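Local coordinates for genome polyprotein (PDB 6QWT) that probably catalyses RNA-templated RNA synthesis as the picornaviral 3D polymerase (3Dpol), the C-terminal piece of the viral polyprotein, at residues D225-W230 against T340-P346; L312-T318 against F348-Y353; F417-T422 against F452-I457. All blocks are in the same frame, centred on the assembly; numbering follows the deposited sequence.

Interaction 1 of 3, residues D225-W230 against T340-P346; sequences DYSEVW and TVPSIHP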
loop_
_atom_site.group_PDB
_atom_site.type_symbol
_atom_site.label_atom_id
_atom_site.label_comp_id
_atom_site.label_asym_id
_atom_site.label_seq_id
_atom_site.Cartn_x
_atom_site.Cartn_y
_atom_site.Cartn_z
ATOM N N ASP A 225 20.522 3.260 -16.418
ATOM C CA ASP A 225 21.437 4.386 -16.588
ATOM C C ASP A 225 22.181 4.749 -15.305
ATOM O O ASP A 225 23.020 5.657 -15.335
ATOM C CB ASP A 225 20.680 5.615 -17.090
ATOM C CG ASP A 225 20.383 5.556 -18.573
ATOM O OD1 ASP A 225 20.929 4.663 -19.252
ATOM O OD2 ASP A 225 19.594 6.395 -19.062
ATOM N N TYR A 226 21.910 4.069 -14.194
ATOM C CA TYR A 226 22.418 4.452 -12.885
ATOM C C TYR A 226 23.316 3.353 -12.338
ATOM O O TYR A 226 22.937 2.178 -12.341
ATOM C CB TYR A 226 21.263 4.729 -11.919
ATOM C CG TYR A 226 20.223 5.673 -12.485
ATOM C CD1 TYR A 226 19.189 5.202 -13.282
ATOM C CD2 TYR A 226 20.281 7.036 -12.224
ATOM C CE1 TYR A 226 18.244 6.062 -13.807
ATOM C CE2 TYR A 226 19.340 7.901 -12.743
ATOM C CZ TYR A 226 18.324 7.411 -13.534
ATOM O OH TYR A 226 17.382 8.273 -14.053
ATOM N N SER A 227 24.504 3.742 -11.870
ATOM C CA SER A 227 25.400 2.785 -11.232
ATOM C C SER A 227 24.956 2.453 -9.816
ATOM O O SER A 227 25.257 1.363 -9.313
ATOM C CB SER A 227 26.827 3.330 -11.210
ATOM O OG SER A 227 26.894 4.526 -10.454
ATOM N N GLU A 228 24.251 3.367 -9.158
ATOM C CA GLU A 228 23.801 3.177 -7.789
ATOM C C GLU A 228 22.291 3.345 -7.716
ATOM O O GLU A 228 21.744 4.330 -8.225
ATOM C CB GLU A 228 24.502 4.151 -6.838
ATOM C CG GLU A 228 25.855 3.647 -6.348
ATOM C CD GLU A 228 26.554 4.632 -5.436
ATOM O OE1 GLU A 228 26.851 4.266 -4.280
ATOM O OE2 GLU A 228 26.811 5.773 -5.877
ATOM N N VAL A 229 21.625 2.374 -7.098
ATOM C CA VAL A 229 20.189 2.407 -6.859
ATOM C C VAL A 229 19.971 2.209 -5.367
ATOM O O VAL A 229 20.603 1.337 -4.759
ATOM C CB VAL A 229 19.446 1.331 -7.675
ATOM C CG1 VAL A 229 17.941 1.434 -7.464
ATOM C CG2 VAL A 229 19.787 1.456 -9.156
ATOM N N TRP A 230 19.094 3.019 -4.778
ATOM C CA TRP A 230 18.895 3.038 -3.335
ATOM C C TRP A 230 17.476 2.622 -2.977
ATOM O O TRP A 230 16.518 2.961 -3.679
ATOM C CB TRP A 230 19.187 4.428 -2.763
ATOM C CG TRP A 230 20.593 4.874 -3.004
ATOM C CD1 TRP A 230 21.029 5.712 -3.988
ATOM C CD2 TRP A 230 21.753 4.493 -2.255
ATOM N NE1 TRP A 230 22.391 5.882 -3.895
ATOM C CE2 TRP A 230 22.859 5.144 -2.839
ATOM C CE3 TRP A 230 21.965 3.666 -1.147
ATOM C CZ2 TRP A 230 24.157 4.995 -2.353
ATOM C CZ3 TRP A 230 23.254 3.522 -0.667
ATOM C CH2 TRP A 230 24.332 4.181 -1.269
ATOM N N THR A 340 19.888 8.644 -8.738
ATOM C CA THR A 340 20.228 9.934 -9.320
ATOM C C THR A 340 21.643 9.888 -9.879
ATOM O O THR A 340 22.474 9.085 -9.449
ATOM C CB THR A 340 20.135 11.077 -8.293
ATOM O OG1 THR A 340 21.111 10.876 -7.263
ATOM C CG2 THR A 340 18.746 11.141 -7.668
ATOM N N VAL A 341 21.904 10.759 -10.850
ATOM C CA VAL A 341 23.249 10.969 -11.377
ATOM C C VAL A 341 23.570 12.456 -11.264
ATOM O O VAL A 341 22.953 13.271 -11.967
ATOM C CB VAL A 341 23.377 10.482 -12.830
ATOM C CG1 VAL A 341 24.749 10.839 -13.378
ATOM C CG2 VAL A 341 23.142 8.982 -12.920
ATOM N N PRO A 342 24.510 12.865 -10.397
ATOM C CA PRO A 342 25.299 12.017 -9.494
ATOM C C PRO A 342 24.473 11.408 -8.361
ATOM O O PRO A 342 23.384 11.892 -8.054
ATOM C CB PRO A 342 26.350 12.983 -8.938
ATOM C CG PRO A 342 25.710 14.325 -9.034
ATOM C CD PRO A 342 24.897 14.285 -10.293
ATOM N N SER A 343 25.002 10.353 -7.749
ATOM C CA SER A 343 24.257 9.611 -6.743
ATOM C C SER A 343 24.132 10.421 -5.458
ATOM O O SER A 343 25.126 10.928 -4.932
ATOM C CB SER A 343 24.942 8.275 -6.462
ATOM O OG SER A 343 24.263 7.557 -5.449
ATOM N N ILE A 344 22.906 10.538 -4.955
ATOM C CA ILE A 344 22.630 11.191 -3.682
ATOM C C ILE A 344 22.415 10.106 -2.636
ATOM O O ILE A 344 21.524 9.261 -2.782
ATOM C CB ILE A 344 21.413 12.123 -3.779
ATOM C CG1 ILE A 344 21.692 13.259 -4.766
ATOM C CG2 ILE A 344 21.055 12.679 -2.408
ATOM C CD1 ILE A 344 20.574 14.272 -4.879
ATOM N N HIS A 345 23.233 10.120 -1.591
ATOM C CA HIS A 345 23.161 9.078 -0.580
ATOM C C HIS A 345 21.917 9.271 0.285
ATOM O O HIS A 345 21.538 10.408 0.585
ATOM C CB HIS A 345 24.420 9.097 0.287
ATOM C CG HIS A 345 24.649 7.835 1.059
ATOM N ND1 HIS A 345 24.105 7.618 2.308
ATOM C CD2 HIS A 345 25.379 6.732 0.768
ATOM C CE1 HIS A 345 24.483 6.432 2.750
ATOM N NE2 HIS A 345 25.257 5.874 1.835
ATOM N N PRO A 346 21.251 8.187 0.692
ATOM C CA PRO A 346 20.068 8.331 1.557
ATOM C C PRO A 346 20.369 8.977 2.895
ATOM O O PRO A 346 19.431 9.408 3.577
ATOM C CB PRO A 346 19.570 6.886 1.727
ATOM C CG PRO A 346 20.723 6.025 1.334
ATOM C CD PRO A 346 21.473 6.788 0.293
HETATM O O HOH W 1 21.740 6.917 -7.266
HETATM O O HOH W 2 24.213 6.489 -9.741
#

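Interaction 2 of 3, residues L312-T318 against F348-Y353; sequences LLSAMLT and FIADFY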
loop_
_atom_site.group_PDB
_atom_site.type_symbol
_atom_site.label_atom_id
_atom_site.label_comp_id
_atom_site.label_asym_id
_atom_site.label_seq_id
_atom_site.Cartn_x
_atom_site.Cartn_y
_atom_site.Cartn_z
ATOM N N LEU A 312 10.433 13.176 -1.648
ATOM C CA LEU A 312 11.807 12.838 -2.013
ATOM C C LEU A 312 12.431 13.913 -2.891
ATOM O O LEU A 312 13.576 14.323 -2.666
ATOM C CB LEU A 312 11.845 11.488 -2.726
ATOM C CG LEU A 312 11.531 10.249 -1.889
ATOM C CD1 LEU A 312 11.107 9.094 -2.790
ATOM C CD2 LEU A 312 12.726 9.862 -1.026
ATOM N N LEU A 313 11.691 14.380 -3.900
ATOM C CA LEU A 313 12.206 15.426 -4.776
ATOM C C LEU A 313 12.508 16.703 -3.996
ATOM O O LEU A 313 13.495 17.390 -4.279
ATOM C CB LEU A 313 11.209 15.699 -5.903
ATOM C CG LEU A 313 11.096 14.612 -6.978
ATOM C CD1 LEU A 313 9.794 14.730 -7.755
ATOM C CD2 LEU A 313 12.277 14.656 -7.930
ATOM N N SER A 314 11.680 17.032 -2.997
ATOM C CA SER A 314 11.939 18.232 -2.206
ATOM C C SER A 314 13.223 18.095 -1.394
ATOM O O SER A 314 13.857 19.103 -1.055
ATOM C CB SER A 314 10.750 18.539 -1.288
ATOM O OG SER A 314 10.757 17.719 -0.132
ATOM N N ALA A 315 13.623 16.861 -1.081
ATOM C CA ALA A 315 14.893 16.622 -0.406
ATOM C C ALA A 315 16.065 16.703 -1.377
ATOM O O ALA A 315 17.102 17.299 -1.059
ATOM C CB ALA A 315 14.874 15.251 0.277
ATOM N N MET A 316 15.919 16.107 -2.559
ATOM C CA MET A 316 17.009 16.113 -3.527
ATOM C C MET A 316 17.237 17.507 -4.104
ATOM O O MET A 316 18.373 17.855 -4.447
ATOM C CB MET A 316 16.717 15.090 -4.630
ATOM C CG MET A 316 16.389 13.690 -4.088
ATOM S SD MET A 316 15.950 12.444 -5.335
ATOM C CE MET A 316 15.271 13.486 -6.605
ATOM N N LEU A 317 16.185 18.326 -4.184
ATOM C CA LEU A 317 16.319 19.677 -4.717
ATOM C C LEU A 317 17.219 20.559 -3.860
ATOM O O LEU A 317 17.720 21.574 -4.355
ATOM C CB LEU A 317 14.941 20.323 -4.861
ATOM C CG LEU A 317 14.188 19.966 -6.142
ATOM C CD1 LEU A 317 12.748 20.445 -6.062
ATOM C CD2 LEU A 317 14.895 20.550 -7.357
ATOM N N THR A 318 17.428 20.208 -2.591
ATOM C CA THR A 318 18.336 20.960 -1.737
ATOM C C THR A 318 19.790 20.522 -1.880
ATOM O O THR A 318 20.672 21.162 -1.299
ATOM C CB THR A 318 17.915 20.843 -0.266
ATOM O OG1 THR A 318 18.222 19.533 0.222
ATOM C CG2 THR A 318 16.420 21.103 -0.111
ATOM N N PHE A 348 21.788 11.852 3.103
ATOM C CA PHE A 348 21.425 13.242 2.847
ATOM C C PHE A 348 19.918 13.445 2.937
ATOM O O PHE A 348 19.452 14.433 3.515
ATOM C CB PHE A 348 21.947 13.662 1.473
ATOM C CG PHE A 348 21.635 15.083 1.112
ATOM C CD1 PHE A 348 20.463 15.404 0.439
ATOM C CD2 PHE A 348 22.517 16.101 1.436
ATOM C CE1 PHE A 348 20.175 16.712 0.104
ATOM C CE2 PHE A 348 22.236 17.412 1.098
ATOM C CZ PHE A 348 21.064 17.717 0.433
ATOM N N ILE A 349 19.142 12.526 2.360
ATOM C CA ILE A 349 17.689 12.648 2.405
ATOM C C ILE A 349 17.188 12.505 3.838
ATOM O O ILE A 349 16.297 13.245 4.276
ATOM C CB ILE A 349 17.044 11.613 1.463
ATOM C CG1 ILE A 349 17.409 11.920 0.010
ATOM C CG2 ILE A 349 15.529 11.582 1.638
ATOM C CD1 ILE A 349 16.811 10.949 -0.983
ATOM N N ALA A 350 17.765 11.568 4.595
ATOM C CA ALA A 350 17.368 11.386 5.988
ATOM C C ALA A 350 17.616 12.646 6.807
ATOM O O ALA A 350 16.772 13.046 7.617
ATOM C CB ALA A 350 18.118 10.199 6.595
ATOM N N ASP A 351 18.770 13.290 6.605
ATOM C CA ASP A 351 19.100 14.482 7.381
ATOM C C ASP A 351 18.200 15.654 7.007
ATOM O O ASP A 351 17.796 16.434 7.878
ATOM C CB ASP A 351 20.574 14.844 7.190
ATOM C CG ASP A 351 21.517 13.797 7.765
ATOM O OD1 ASP A 351 22.579 13.550 7.154
ATOM O OD2 ASP A 351 21.194 13.217 8.825
ATOM N N PHE A 352 17.875 15.802 5.720
ATOM C CA PHE A 352 16.942 16.852 5.322
ATOM C C PHE A 352 15.565 16.623 5.930
ATOM O O PHE A 352 14.917 17.570 6.394
ATOM C CB PHE A 352 16.832 16.935 3.799
ATOM C CG PHE A 352 15.660 17.758 3.333
ATOM C CD1 PHE A 352 15.767 19.136 3.229
ATOM C CD2 PHE A 352 14.446 17.159 3.033
ATOM C CE1 PHE A 352 14.691 19.900 2.817
ATOM C CE2 PHE A 352 13.365 17.916 2.622
ATOM C CZ PHE A 352 13.486 19.288 2.515
ATOM N N TYR A 353 15.092 15.374 5.913
ATOM C CA TYR A 353 13.787 15.059 6.484
ATOM C C TYR A 353 13.736 15.407 7.967
ATOM O O TYR A 353 12.718 15.910 8.458
ATOM C CB TYR A 353 13.466 13.577 6.275
ATOM C CG TYR A 353 12.821 13.250 4.945
ATOM C CD1 TYR A 353 12.687 11.931 4.527
ATOM C CD2 TYR A 353 12.346 14.253 4.108
ATOM C CE1 TYR A 353 12.095 11.618 3.314
ATOM C CE2 TYR A 353 11.755 13.951 2.891
ATOM C CZ TYR A 353 11.632 12.630 2.499
ATOM O OH TYR A 353 11.044 12.312 1.293
#

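Interaction 3 of 3, residues F417-T422 against F452-I457; sequences FQDVIT and FEPIFI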
loop_
_atom_site.group_PDB
_atom_site.type_symbol
_atom_site.label_atom_id
_atom_site.label_comp_id
_atom_site.label_asym_id
_atom_site.label_seq_id
_atom_site.Cartn_x
_atom_site.Cartn_y
_atom_site.Cartn_z
ATOM N N PHE A 417 -6.324 -25.481 3.693
ATOM C CA PHE A 417 -4.902 -25.184 3.842
ATOM C C PHE A 417 -4.159 -25.297 2.517
ATOM O O PHE A 417 -3.139 -24.626 2.323
ATOM C CB PHE A 417 -4.277 -26.106 4.889
ATOM C CG PHE A 417 -2.827 -25.822 5.155
ATOM C CD1 PHE A 417 -2.393 -24.529 5.393
ATOM C CD2 PHE A 417 -1.896 -26.848 5.166
ATOM C CE1 PHE A 417 -1.056 -24.262 5.637
ATOM C CE2 PHE A 417 -0.559 -26.588 5.415
ATOM C CZ PHE A 417 -0.139 -25.291 5.649
ATOM N N GLN A 418 -4.655 -26.128 1.595
ATOM C CA GLN A 418 -4.009 -26.251 0.291
ATOM C C GLN A 418 -3.994 -24.921 -0.450
ATOM O O GLN A 418 -3.068 -24.654 -1.224
ATOM C CB GLN A 418 -4.709 -27.329 -0.541
ATOM C CG GLN A 418 -4.178 -27.491 -1.960
ATOM C CD GLN A 418 -2.703 -27.848 -1.999
ATOM O OE1 GLN A 418 -2.267 -28.813 -1.369
ATOM N NE2 GLN A 418 -1.924 -27.067 -2.742
ATOM N N ASP A 419 -4.994 -24.067 -0.213
ATOM C CA ASP A 419 -4.989 -22.741 -0.822
ATOM C C ASP A 419 -3.832 -21.890 -0.308
ATOM O O ASP A 419 -3.290 -21.070 -1.058
ATOM C CB ASP A 419 -6.320 -22.035 -0.565
ATOM C CG ASP A 419 -7.486 -22.721 -1.254
ATOM O OD1 ASP A 419 -8.611 -22.179 -1.206
ATOM O OD2 ASP A 419 -7.276 -23.803 -1.842
ATOM N N VAL A 420 -3.442 -22.069 0.956
ATOM C CA VAL A 420 -2.285 -21.354 1.485
ATOM C C VAL A 420 -1.005 -21.842 0.814
ATOM O O VAL A 420 -0.140 -21.040 0.435
ATOM C CB VAL A 420 -2.220 -21.510 3.015
ATOM C CG1 VAL A 420 -0.917 -20.931 3.564
ATOM C CG2 VAL A 420 -3.425 -20.847 3.666
ATOM N N ILE A 421 -0.869 -23.159 0.649
ATOM C CA ILE A 421 0.319 -23.722 0.010
ATOM C C ILE A 421 0.410 -23.279 -1.443
ATOM O O ILE A 421 1.487 -22.910 -1.928
ATOM C CB ILE A 421 0.306 -25.256 0.131
ATOM C CG1 ILE A 421 0.776 -25.685 1.517
ATOM C CG2 ILE A 421 1.169 -25.899 -0.943
ATOM C CD1 ILE A 421 -0.027 -26.808 2.063
ATOM N N THR A 422 -0.716 -23.307 -2.160
ATOM C CA THR A 422 -0.703 -22.950 -3.575
ATOM C C THR A 422 -0.258 -21.506 -3.783
ATOM O O THR A 422 0.558 -21.223 -4.668
ATOM C CB THR A 422 -2.085 -23.184 -4.183
ATOM O OG1 THR A 422 -2.394 -24.583 -4.141
ATOM C CG2 THR A 422 -2.122 -22.711 -5.624
ATOM N N PHE A 452 -1.780 -34.089 7.080
ATOM C CA PHE A 452 -2.130 -33.346 5.879
ATOM C C PHE A 452 -1.139 -33.662 4.766
ATOM O O PHE A 452 0.074 -33.704 4.995
ATOM C CB PHE A 452 -2.158 -31.837 6.144
ATOM C CG PHE A 452 -2.709 -31.034 5.001
ATOM C CD1 PHE A 452 -1.861 -30.441 4.080
ATOM C CD2 PHE A 452 -4.076 -30.878 4.841
ATOM C CE1 PHE A 452 -2.363 -29.705 3.023
ATOM C CE2 PHE A 452 -4.584 -30.142 3.785
ATOM C CZ PHE A 452 -3.727 -29.556 2.875
ATOM N N GLU A 453 -1.662 -33.880 3.561
ATOM C CA GLU A 453 -0.849 -34.173 2.386
ATOM C C GLU A 453 -0.859 -32.971 1.450
ATOM O O GLU A 453 -1.808 -32.799 0.667
ATOM C CB GLU A 453 -1.368 -35.421 1.667
ATOM C CG GLU A 453 -0.717 -35.681 0.313
ATOM C CD GLU A 453 -0.631 -37.156 -0.028
ATOM O OE1 GLU A 453 0.398 -37.577 -0.599
ATOM O OE2 GLU A 453 -1.596 -37.892 0.268
ATOM N N PRO A 454 0.145 -32.103 1.498
ATOM C CA PRO A 454 0.180 -30.960 0.582
ATOM C C PRO A 454 0.578 -31.375 -0.823
ATOM O O PRO A 454 1.365 -32.303 -1.028
ATOM C CB PRO A 454 1.241 -30.046 1.202
ATOM C CG PRO A 454 2.146 -30.984 1.927
ATOM C CD PRO A 454 1.269 -32.088 2.449
ATOM N N ILE A 455 0.015 -30.669 -1.799
ATOM C CA ILE A 455 0.349 -30.835 -3.209
ATOM C C ILE A 455 0.950 -29.522 -3.690
ATOM O O ILE A 455 0.303 -28.470 -3.601
ATOM C CB ILE A 455 -0.879 -31.218 -4.052
ATOM C CG1 ILE A 455 -1.467 -32.551 -3.576
ATOM C CG2 ILE A 455 -0.516 -31.276 -5.525
ATOM C CD1 ILE A 455 -0.637 -33.763 -3.941
ATOM N N PHE A 456 2.179 -29.577 -4.192
ATOM C CA PHE A 456 2.887 -28.391 -4.653
ATOM C C PHE A 456 2.825 -28.293 -6.171
ATOM O O PHE A 456 2.960 -29.299 -6.875
ATOM C CB PHE A 456 4.344 -28.414 -4.187
ATOM C CG PHE A 456 4.507 -28.512 -2.693
ATOM C CD1 PHE A 456 4.539 -27.369 -1.909
ATOM C CD2 PHE A 456 4.629 -29.747 -2.074
ATOM C CE1 PHE A 456 4.690 -27.454 -0.532
ATOM C CE2 PHE A 456 4.780 -29.840 -0.700
ATOM C CZ PHE A 456 4.808 -28.691 0.073
ATOM N N ILE A 457 2.610 -27.080 -6.668
ATOM C CA ILE A 457 2.679 -26.850 -8.115
ATOM C C ILE A 457 4.078 -27.200 -8.606
ATOM O O ILE A 457 5.074 -26.707 -8.039
ATOM C CB ILE A 457 2.337 -25.388 -8.447
ATOM C CG1 ILE A 457 1.004 -24.995 -7.811
ATOM C CG2 ILE A 457 2.305 -25.174 -9.958
ATOM C CD1 ILE A 457 0.733 -23.505 -7.845
HETATM O O HOH W 3 -3.589 -31.193 -0.676
#

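Interaction 1 of 3, residues D225-W230 against T340-P346
Trp230 and Pro346 form the dense end of this contact, where the first residue of strand 230-235 (palm motif A) meets the first turn of helix 346-356 (motif D). Pro346 CD lies over one face of the indole, 3.6 Å from the centroid of the Trp230 six-membered ring, a CH-pi contact. Next to it the His345 ring meets the far rim of the indole obliquely, the two planes at 62° and His345 CD2 3.4 Å from Trp230 CH2; His345 NE2 is held by the carbonyl of Pro371. At the pyrrole edge, Trp230 NE1 donates to Ser343 OG over 3.0 Å, nearly straight at 170° and within the indole plane. Ser343 turns its hydroxyl anti to its backbone N (chi1 178°), carrying OG to that edge.

Farther along, the backbones stay about as close but are joined by water rather than directly. Water 1 donates to Glu228 O and accepts from Thr340 N and Ser343 OG, while water 2 links Glu228 N to Thr340 O. Farther out, exposed Val341 touches Tyr226, CG2 to CD2 3.5 Å. Thr340 OG1 accepts from Ile344 N and donates to Pro342 O, bracing the turn with the cis Val341-Pro342 peptide. Ring packing and one directed N-H bond thus fix one end, water links the middle, with Ser343 OG shared between the two, and the outer end rests on Tyr226-Val341 packing.

Interaction 2 of 3, residues L312-T318 against F348-Y353
Ala315 packs against Phe352 where two palm helices cross at 100°, their axes 9.4 Å apart: the C-terminal part of helix 298-316, the helix of polymerase motif B, and helix 346-356, which corresponds to motif D. Ala315 CA sits over one face of the Phe352 ring, 3.9 Å from its centroid, and Ala315 CB touches Phe352 CD2 at 3.4 Å. The small methyl lets the ring lie close to the helix backbone. Thr318 CG2 meets the same ring obliquely at CE1.

Phe348, one turn earlier, comes in edge-on. With CG anti to the backbone N (chi1 -180°), its ring reaches across so that CE1 lies 3.3 Å from Ala315 O, near the ring plane, and Thr318 OG1 is at the same edge. That hydroxyl donates to Ala315 O over 2.8 Å, so the Ala315 carbonyl is gripped by the threonine and flanked by the aromatic edge.

Ile349 fills the inner side, its CG2 4.0 Å from Ala315 CB and its CD1 4.2 Å from both Leu312 CD2 and Met316 CG. Ile349 CG2 also lies over one face of the Tyr353 ring, whose hydroxyl packs beside Leu312 and is hydrogen-bonded to Tyr234 OH. Ser314 OG, close to the Phe352 rim, is held by Ser311 O and Trp67 NE1. Around the crossing, strands 327-332 and 335-340 meet Leu312, while Met316 and Ile349 rest on strand 335-340; helix 70-81 packs against Leu313 and Ser314.

Interaction 3 of 3, residues F417-T422 against F452-I457
Gln418 sends CG anti to its backbone N (chi1 176°) and then bends at chi2 (59°), which turns its amide onto the backbone of Ile455. The contact belongs to the largely helical thumb of the polymerase, joining helix 417-428 to the loop between helices 433-449 and 459-469. The amide pairs with Ile455 at two points: Ile455 N donates to Gln418 OE1 over 3.0 Å, and Gln418 NE2 donates to Ile455 O over 2.8 Å, in the plane of that carbonyl. NE2 also donates to Thr422 OG1, one turn along the helix, and OE1 accepts from water 3, which donates a second bond to Glu453 O. Four partners therefore fix the rotation of the amide.

Beside this polar grip, Phe417 points its edge toward the face of Phe452, with ring centroids 5.3 Å apart and planes at 64°. Ile421 lies between the aromatic groups, CD1 meeting Phe452 and Pro454 and CG2 meeting Phe456. Cys447 of helix 433-449 backs both Phe417 and Pro454. The loop's last contact with this part of the helix is Ile457 CD1, 3.7 Å from Thr422 CG2.

Read from the N terminus, residues 225-230 come first and pair with 340-346, so interaction 1 closes a 109-residue loop that runs from the motif A strand through a fingers portion to motifs B and C. Within it lies 312-318, whose partner 348-353 follows the end of interaction 1; the two contacts therefore cross, and interaction 2 closes a 29-residue loop holding the motif C (YGDD) hairpin, strands 327-332 and 335-340. They also touch through Met316, and together tie helices 298-316 and 346-356 to the palm sheet. Interaction 3 follows in series, closing a short, mostly helical loop in the thumb, on the opposite side of the chain's centre from interaction 2, their own centres about 46 Å apart.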